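Local atomic coordinates of tRNA (guanine(6)-N2)-methyltransferase (Thermus thermophilus, PDB entry 3TMA), a protein that catalyses the S-adenosyl-L-methionine-dependent N2-methylation of guanosine at position 6 of tRNA(Phe). Residues Gly204-Asp209 with Glu272-Leu277. Residues are numbered along the deposited sequence; the frame is centred on the assembly and turned at random.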
# COMPACT_ATOMS: atom_id res chain seq x y z
N GLY A 204 6.92 21.15 4.95
CA GLY A 204 7.51 22.14 5.85
C GLY A 204 7.92 21.50 7.20
O GLY A 204 8.73 22.07 7.89
N MET A 205 7.32 20.37 7.58
CA MET A 205 7.67 19.67 8.82
C MET A 205 8.96 18.88 8.69
O MET A 205 9.34 18.43 7.60
CB MET A 205 6.55 18.73 9.29
CG MET A 205 5.32 19.46 9.77
SD MET A 205 4.12 18.20 10.27
CE MET A 205 2.68 19.22 10.58
N ARG A 206 9.70 18.82 9.80
CA ARG A 206 10.93 18.03 9.91
C ARG A 206 10.57 16.58 10.18
O ARG A 206 9.76 16.30 11.09
CB ARG A 206 11.79 18.56 11.08
CG ARG A 206 12.31 20.03 10.88
CD ARG A 206 12.69 20.66 12.25
NE ARG A 206 11.54 20.72 13.15
CZ ARG A 206 11.59 21.09 14.42
NH1 ARG A 206 10.47 21.12 15.16
NH2 ARG A 206 12.73 21.49 14.95
N VAL A 207 11.18 15.64 9.47
CA VAL A 207 10.72 14.24 9.59
C VAL A 207 11.95 13.38 9.82
O VAL A 207 12.99 13.63 9.16
CB VAL A 207 10.06 13.76 8.27
CG1 VAL A 207 9.77 12.22 8.32
CG2 VAL A 207 8.78 14.53 8.03
N LEU A 208 11.86 12.41 10.75
CA LEU A 208 12.98 11.48 10.96
C LEU A 208 12.53 10.04 10.67
O LEU A 208 11.48 9.61 11.16
CB LEU A 208 13.53 11.56 12.39
CG LEU A 208 14.43 10.41 12.89
CD1 LEU A 208 15.81 10.44 12.15
CD2 LEU A 208 14.60 10.51 14.44
N ASP A 209 13.35 9.31 9.91
CA ASP A 209 13.19 7.84 9.70
C ASP A 209 14.32 7.09 10.47
O ASP A 209 15.45 6.98 9.99
CB ASP A 209 13.27 7.59 8.20
CG ASP A 209 13.29 6.10 7.83
OD1 ASP A 209 13.11 5.23 8.74
OD2 ASP A 209 13.50 5.82 6.60
N GLU A 272 16.02 18.09 16.96
CA GLU A 272 14.56 17.99 17.14
C GLU A 272 13.87 17.88 15.76
O GLU A 272 14.33 18.49 14.78
CB GLU A 272 14.04 19.24 17.84
CG GLU A 272 12.51 19.27 17.97
CD GLU A 272 12.03 20.53 18.68
OE1 GLU A 272 11.86 21.59 18.01
OE2 GLU A 272 11.85 20.45 19.91
N VAL A 273 12.76 17.15 15.70
CA VAL A 273 11.95 17.04 14.49
C VAL A 273 10.46 17.12 14.86
O VAL A 273 10.12 17.21 16.05
CB VAL A 273 12.22 15.67 13.72
CG1 VAL A 273 13.64 15.57 13.22
CG2 VAL A 273 11.83 14.49 14.58
N ASP A 274 9.57 17.11 13.86
CA ASP A 274 8.13 17.22 14.15
C ASP A 274 7.46 15.85 14.14
O ASP A 274 6.43 15.68 14.77
CB ASP A 274 7.44 18.11 13.13
CG ASP A 274 7.92 19.56 13.20
OD1 ASP A 274 7.64 20.19 14.23
OD2 ASP A 274 8.59 20.03 12.25
N ARG A 275 7.98 14.95 13.30
CA ARG A 275 7.34 13.66 13.02
C ARG A 275 8.41 12.60 12.93
O ARG A 275 9.48 12.82 12.32
CB ARG A 275 6.56 13.70 11.67
CG ARG A 275 5.37 14.72 11.59
CD ARG A 275 4.34 14.38 12.71
NE ARG A 275 3.13 15.22 12.60
CZ ARG A 275 2.94 16.35 13.28
NH1 ARG A 275 3.87 16.80 14.13
NH2 ARG A 275 1.81 17.01 13.12
N ILE A 276 8.16 11.44 13.53
CA ILE A 276 9.11 10.31 13.47
C ILE A 276 8.32 9.11 12.95
O ILE A 276 7.23 8.81 13.44
CB ILE A 276 9.69 9.99 14.88
CG1 ILE A 276 10.45 11.23 15.39
CG2 ILE A 276 10.60 8.75 14.85
CD1 ILE A 276 11.05 11.03 16.84
N LEU A 277 8.81 8.50 11.87
CA LEU A 277 8.09 7.40 11.23
C LEU A 277 8.97 6.16 11.37
O LEU A 277 10.05 6.13 10.79
CB LEU A 277 7.88 7.70 9.72
CG LEU A 277 7.36 9.12 9.42
CD1 LEU A 277 7.29 9.38 7.89
CD2 LEU A 277 5.99 9.36 10.07
O HOH W 1 15.50 20.76 14.58
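Arg206 leaves its backbone with CG anti to the carbonyl carbon and bends about CG-CD (chi3 -60°), a turn that brings the edge of its guanidinium to the carboxylates of both Asp274 and Glu272, with NH1 shared by them. It grips Asp274 side-on: NE reaches OD2 at 3.2 Å and NH1 reaches OD1 at 3.1 Å, both nearly straight and in the guanidinium plane, while the carboxylate is tilted 55° and met from above its own plane. Glu272, stretched out with CG anti to its N (chi1 176°), brings OE1 end-on between NH1 and NH2 of Arg206, the two planes almost perpendicular. A water links NH2 to the carbonyl O of Glu272. Asp274 OD2 also takes the backbone N of Arg206 on its anti lone pair at 2.9 Å.

The carbonyl O of Arg206 then accepts from N of both Asp274 and Arg275, and from here the chains run as parallel strands, Arg275 O receiving Leu208 N and Leu208 O receiving Leu277 N. On one face of the sheet Met205 SD sits 3.7 Å above the centre of the Arg275 guanidinium, whose NH1 turns back to the carbonyl O of its neighbour Asp274. Farther along, Val207 CG1 packs on Leu277 CD1 at 3.8 Å; on the other face Leu208 CB rests against Val273 CG2.

This is the central strand pair of the Rossmann-fold methyltransferase domain, with 231-235 and 312-317 as flanking strands. Asp209, whose OD2 is hydrogen-bonded to Thr212 OG1, ends its strand close to Gly215 and Asn279, probable S-adenosyl-L-methionine-binding residues. With one guanidinium facing two acids, and Asp274 OD2 taking both the backbone N-H and NE of Arg206, the network should favour ionised carboxylates, and it ties the two segments together just ahead of the strand pairing.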